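Local coordinates for protein lyase/mutase (Burkholderia cenocepacia, PDB 4LSB) that belongs to the phosphoenolpyruvate phosphomutase family of TIM-barrel lyases and mutases and carries a bound magnesium ion, at residues Phe22-Asn36 and Leu228-Gly242. Sequence-based numbering, arbitrary orientation.
Sequences FRALHTRPGAFIIPN and LDELAALGVKRVSVG
R238 and F32 lie side by side on the sheet face they share with I34 and S240, aliphatic stem against ring: R238 CG sits 3.8 Å from the F32 ring centroid and 27° off its normal, a CH-pi contact, while L25 CB backs the opposite face. Beyond the ring R238 bends at chi3, and NH1 donates to H26 NE2 at 3.0 Å, near the imidazole plane, with guanidinium and ring planes 75° apart. H26 ND1 donates to F22 O (2.8 Å), which fixes the ring's rotation. N216 and T162 take NE and NH2 of R238. Bends at chi2 (53°) and chi3 fold the K237 chain back to the 26-31 loop, where NZ donates to R28 O (2.7 Å) and G30 O (2.9 Å). F32 N to K237 O, V239 N to F32 O and I34 N to V239 O pair strands 32-34 and 238-240 in parallel, closing the first-to-eighth-strand seam of the barrel. N36 OD1 accepts from V241 N (2.9 Å). On the face carrying I33 and V239, L228 CD1 of helix 228-233 meets I33 CG1 and, just before the strand, A31 CB (3.6 Å). With ND1 donating and NE2 accepting from a cationic R238, H26 is probably neutral.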
loop_
_atom_site.group_PDB
_atom_site.type_symbol
_atom_site.label_atom_id
_atom_site.label_comp_id
_atom_site.label_asym_id
_atom_site.label_seq_id
_atom_site.Cartn_x
_atom_site.Cartn_y
_atom_site.Cartn_z
ATOM N N PHE B 22 12.602 19.233 -12.398
ATOM C CA PHE B 22 13.064 18.859 -11.062
ATOM C C PHE B 22 14.221 19.743 -10.623
ATOM O O PHE B 22 14.226 20.233 -9.492
ATOM C CB PHE B 22 13.475 17.408 -11.017
ATOM C CG PHE B 22 13.728 16.910 -9.624
ATOM C CD1 PHE B 22 12.753 17.033 -8.639
ATOM C CD2 PHE B 22 14.907 16.322 -9.299
ATOM C CE1 PHE B 22 12.980 16.544 -7.340
ATOM C CE2 PHE B 22 15.136 15.827 -8.014
ATOM C CZ PHE B 22 14.170 15.949 -7.045
ATOM N N ARG B 23 15.209 19.944 -11.503
ATOM C CA ARG B 23 16.355 20.781 -11.163
ATOM C C ARG B 23 15.866 22.217 -10.825
ATOM O O ARG B 23 16.330 22.799 -9.856
ATOM C CB ARG B 23 17.390 20.812 -12.318
ATOM C CG ARG B 23 18.673 21.603 -12.015
ATOM C CD ARG B 23 19.340 22.181 -13.292
ATOM N NE ARG B 23 18.451 23.172 -13.924
ATOM C CZ ARG B 23 18.323 24.464 -13.565
ATOM N NH1 ARG B 23 19.063 25.004 -12.591
ATOM N NH2 ARG B 23 17.444 25.234 -14.199
ATOM N N ALA B 24 14.925 22.730 -11.628
ATOM C CA ALA B 24 14.338 24.062 -11.458
ATOM C C ALA B 24 13.609 24.260 -10.120
ATOM O O ALA B 24 13.604 25.383 -9.594
ATOM C CB ALA B 24 13.398 24.387 -12.606
ATOM N N LEU B 25 12.975 23.204 -9.598
ATOM C CA LEU B 25 12.342 23.270 -8.261
ATOM C C LEU B 25 13.341 23.689 -7.250
ATOM O O LEU B 25 12.969 24.381 -6.305
ATOM C CB LEU B 25 11.735 21.928 -7.789
ATOM C CG LEU B 25 10.579 21.448 -8.606
ATOM C CD1 LEU B 25 10.106 20.053 -8.299
ATOM C CD2 LEU B 25 9.443 22.472 -8.476
ATOM N N HIS B 26 14.613 23.324 -7.448
ATOM C CA HIS B 26 15.632 23.604 -6.444
ATOM C C HIS B 26 16.210 25.023 -6.483
ATOM O O HIS B 26 16.988 25.363 -5.600
ATOM C CB HIS B 26 16.797 22.617 -6.528
ATOM C CG HIS B 26 16.412 21.207 -6.217
ATOM N ND1 HIS B 26 15.776 20.411 -7.130
ATOM C CD2 HIS B 26 16.582 20.456 -5.106
ATOM C CE1 HIS B 26 15.554 19.229 -6.600
ATOM N NE2 HIS B 26 16.026 19.232 -5.367
ATOM N N THR B 27 15.919 25.762 -7.532
ATOM C CA THR B 27 16.539 27.080 -7.733
ATOM C C THR B 27 15.523 28.203 -7.619
ATOM O O THR B 27 15.902 29.361 -7.515
ATOM C CB THR B 27 17.264 27.166 -9.072
ATOM O OG1 THR B 27 16.335 26.970 -10.134
ATOM C CG2 THR B 27 18.392 26.101 -9.139
ATOM N N ARG B 28 14.245 27.884 -7.563
ATOM C CA ARG B 28 13.267 28.940 -7.347
ATOM C C ARG B 28 13.203 29.278 -5.858
ATOM O O ARG B 28 13.646 28.486 -4.978
ATOM C CB ARG B 28 11.916 28.555 -7.947
ATOM C CG ARG B 28 11.164 27.551 -7.179
ATOM C CD ARG B 28 9.911 27.138 -7.927
ATOM N NE ARG B 28 9.142 26.333 -6.993
ATOM C CZ ARG B 28 8.148 25.514 -7.309
ATOM N NH1 ARG B 28 7.770 25.351 -8.570
ATOM N NH2 ARG B 28 7.527 24.866 -6.333
ATOM N N PRO B 29 12.634 30.458 -5.541
ATOM C CA PRO B 29 12.589 30.848 -4.156
ATOM C C PRO B 29 11.773 29.929 -3.273
ATOM O O PRO B 29 10.748 29.357 -3.693
ATOM C CB PRO B 29 11.946 32.263 -4.193
ATOM C CG PRO B 29 12.212 32.780 -5.584
ATOM C CD PRO B 29 12.209 31.545 -6.452
ATOM N N GLY B 30 12.201 29.828 -2.025
ATOM C CA GLY B 30 11.416 29.119 -1.049
ATOM C C GLY B 30 11.835 27.665 -0.938
ATOM O O GLY B 30 12.836 27.260 -1.536
ATOM N N ALA B 31 11.131 26.902 -0.097
ATOM C CA ALA B 31 11.365 25.442 -0.006
ATOM C C ALA B 31 10.164 24.710 -0.600
ATOM O O ALA B 31 9.061 25.218 -0.595
ATOM C CB ALA B 31 11.541 25.012 1.461
ATOM N N PHE B 32 10.386 23.494 -1.087
ATOM C CA PHE B 32 9.268 22.668 -1.581
ATOM C C PHE B 32 9.258 21.330 -0.901
ATOM O O PHE B 32 10.267 20.860 -0.451
ATOM C CB PHE B 32 9.280 22.503 -3.120
ATOM C CG PHE B 32 10.356 21.594 -3.655
ATOM C CD1 PHE B 32 11.637 22.058 -3.873
ATOM C CD2 PHE B 32 10.054 20.285 -4.016
ATOM C CE1 PHE B 32 12.616 21.222 -4.365
ATOM C CE2 PHE B 32 11.023 19.441 -4.515
ATOM C CZ PHE B 32 12.321 19.904 -4.670
ATOM N N ILE B 33 8.104 20.694 -0.877
ATOM C CA ILE B 33 7.980 19.398 -0.232
ATOM C C ILE B 33 8.056 18.357 -1.358
ATOM O O ILE B 33 7.425 18.513 -2.397
ATOM C CB ILE B 33 6.648 19.258 0.530
ATOM C CG1 ILE B 33 6.606 20.251 1.689
ATOM C CG2 ILE B 33 6.474 17.854 1.032
ATOM C CD1 ILE B 33 5.268 20.347 2.428
ATOM N N ILE B 34 8.844 17.329 -1.118
ATOM C CA ILE B 34 8.923 16.174 -1.973
ATOM C C ILE B 34 8.384 14.982 -1.168
ATOM O O ILE B 34 9.047 14.444 -0.256
ATOM C CB ILE B 34 10.322 15.947 -2.562
ATOM C CG1 ILE B 34 10.284 14.794 -3.571
ATOM C CG2 ILE B 34 11.353 15.665 -1.489
ATOM C CD1 ILE B 34 11.507 14.735 -4.468
ATOM N N PRO B 35 7.112 14.616 -1.431
ATOM C CA PRO B 35 6.527 13.558 -0.610
ATOM C C PRO B 35 6.909 12.190 -1.103
ATOM O O PRO B 35 7.409 12.037 -2.242
ATOM C CB PRO B 35 5.037 13.817 -0.774
ATOM C CG PRO B 35 4.925 14.269 -2.173
ATOM C CD PRO B 35 6.134 15.139 -2.398
ATOM N N ASN B 36 6.656 11.188 -0.264
ATOM C CA ASN B 36 7.162 9.840 -0.450
ATOM C C ASN B 36 6.023 8.766 -0.518
ATOM O O ASN B 36 5.686 8.168 0.473
ATOM C CB ASN B 36 8.119 9.424 0.681
ATOM C CG ASN B 36 9.308 10.382 0.872
ATOM O OD1 ASN B 36 9.160 11.469 1.443
ATOM N ND2 ASN B 36 10.481 9.987 0.403
ATOM N N LEU B 228 7.048 23.922 6.758
ATOM C CA LEU B 228 7.783 24.262 5.529
ATOM C C LEU B 228 8.261 25.731 5.507
ATOM O O LEU B 228 9.350 26.016 5.057
ATOM C CB LEU B 228 6.883 24.023 4.321
ATOM C CG LEU B 228 7.564 24.239 2.975
ATOM C CD1 LEU B 228 8.707 23.246 2.746
ATOM C CD2 LEU B 228 6.531 24.223 1.831
ATOM N N ASP B 229 7.427 26.652 6.004
ATOM C CA ASP B 229 7.799 28.039 6.087
ATOM C C ASP B 229 8.951 28.246 7.084
ATOM O O ASP B 229 9.866 29.016 6.778
ATOM C CB ASP B 229 6.577 28.899 6.471
ATOM C CG ASP B 229 6.922 30.341 6.690
ATOM O OD1 ASP B 229 7.370 30.960 5.739
ATOM O OD2 ASP B 229 6.733 30.860 7.826
ATOM N N GLU B 230 8.916 27.571 8.250
ATOM C CA GLU B 230 10.019 27.665 9.215
ATOM C C GLU B 230 11.262 27.150 8.559
ATOM O O GLU B 230 12.312 27.726 8.683
ATOM C CB GLU B 230 9.746 26.910 10.533
ATOM C CG GLU B 230 8.722 27.625 11.413
ATOM C CD GLU B 230 8.166 26.774 12.555
ATOM O OE1 GLU B 230 7.818 25.581 12.379
ATOM O OE2 GLU B 230 8.059 27.323 13.660
ATOM N N LEU B 231 11.156 26.035 7.849
ATOM C CA LEU B 231 12.351 25.459 7.205
ATOM C C LEU B 231 12.890 26.370 6.114
ATOM O O LEU B 231 14.114 26.552 6.024
ATOM C CB LEU B 231 12.088 24.009 6.713
ATOM C CG LEU B 231 11.850 23.041 7.890
ATOM C CD1 LEU B 231 11.073 21.814 7.504
ATOM C CD2 LEU B 231 13.158 22.624 8.450
ATOM N N ALA B 232 12.008 26.994 5.339
ATOM C CA ALA B 232 12.451 27.943 4.342
ATOM C C ALA B 232 13.241 29.112 4.998
ATOM O O ALA B 232 14.265 29.549 4.477
ATOM C CB ALA B 232 11.246 28.457 3.535
ATOM N N ALA B 233 12.788 29.574 6.157
ATOM C CA ALA B 233 13.437 30.679 6.874
ATOM C C ALA B 233 14.818 30.280 7.417
ATOM O O ALA B 233 15.686 31.134 7.623
ATOM C CB ALA B 233 12.550 31.141 8.012
ATOM N N LEU B 234 15.002 28.973 7.664
ATOM C CA LEU B 234 16.304 28.411 8.038
ATOM C C LEU B 234 17.195 28.118 6.792
ATOM O O LEU B 234 18.316 27.630 6.905
ATOM C CB LEU B 234 16.076 27.159 8.868
ATOM C CG LEU B 234 15.255 27.357 10.128
ATOM C CD1 LEU B 234 14.824 26.025 10.714
ATOM C CD2 LEU B 234 16.055 28.142 11.157
ATOM N N GLY B 235 16.688 28.398 5.604
ATOM C CA GLY B 235 17.480 28.283 4.394
ATOM C C GLY B 235 17.417 26.935 3.702
ATOM O O GLY B 235 18.160 26.688 2.745
ATOM N N VAL B 236 16.515 26.081 4.172
ATOM C CA VAL B 236 16.258 24.799 3.564
ATOM C C VAL B 236 15.600 24.965 2.219
ATOM O O VAL B 236 14.758 25.859 2.023
ATOM C CB VAL B 236 15.354 23.936 4.477
ATOM C CG1 VAL B 236 15.095 22.565 3.864
ATOM C CG2 VAL B 236 16.052 23.729 5.815
ATOM N N LYS B 237 15.979 24.092 1.276
ATOM C CA LYS B 237 15.368 24.118 -0.048
ATOM C C LYS B 237 14.291 23.039 -0.294
ATOM O O LYS B 237 13.347 23.261 -1.031
ATOM C CB LYS B 237 16.468 23.970 -1.094
ATOM C CG LYS B 237 15.983 24.108 -2.534
ATOM C CD LYS B 237 15.200 25.371 -2.831
ATOM C CE LYS B 237 16.032 26.617 -2.514
ATOM N NZ LYS B 237 15.285 27.838 -2.914
ATOM N N ARG B 238 14.487 21.871 0.265
ATOM C CA ARG B 238 13.634 20.693 0.014
ATOM C C ARG B 238 13.297 19.996 1.302
ATOM O O ARG B 238 14.147 19.791 2.139
ATOM C CB ARG B 238 14.332 19.704 -0.908
ATOM C CG ARG B 238 13.380 18.761 -1.633
ATOM C CD ARG B 238 14.132 18.022 -2.747
ATOM N NE ARG B 238 14.959 16.960 -2.202
ATOM C CZ ARG B 238 15.958 16.309 -2.808
ATOM N NH1 ARG B 238 16.344 16.582 -4.009
ATOM N NH2 ARG B 238 16.538 15.302 -2.190
ATOM N N VAL B 239 12.042 19.587 1.441
ATOM C CA VAL B 239 11.624 18.902 2.615
ATOM C C VAL B 239 10.921 17.608 2.206
ATOM O O VAL B 239 9.953 17.602 1.457
ATOM C CB VAL B 239 10.646 19.760 3.437
ATOM C CG1 VAL B 239 10.303 19.039 4.738
ATOM C CG2 VAL B 239 11.253 21.111 3.733
ATOM N N SER B 240 11.443 16.507 2.716
ATOM C CA SER B 240 10.900 15.178 2.449
ATOM C C SER B 240 10.325 14.553 3.754
ATOM O O SER B 240 10.455 15.121 4.885
ATOM C CB SER B 240 12.046 14.298 1.887
ATOM O OG SER B 240 13.043 14.026 2.912
ATOM N N VAL B 241 9.700 13.372 3.620
ATOM C CA VAL B 241 9.096 12.726 4.775
ATOM C C VAL B 241 9.455 11.237 5.000
ATOM O O VAL B 241 8.901 10.603 5.891
ATOM C CB VAL B 241 7.554 12.875 4.787
ATOM C CG1 VAL B 241 7.147 14.347 4.787
ATOM C CG2 VAL B 241 6.909 12.106 3.647
ATOM N N GLY B 242 10.390 10.695 4.228
ATOM C CA GLY B 242 10.819 9.317 4.389
ATOM C C GLY B 242 9.592 8.402 4.418
ATOM O O GLY B 242 8.701 8.529 3.560
HETATM O O HOH W 1 6.190 7.613 3.279
#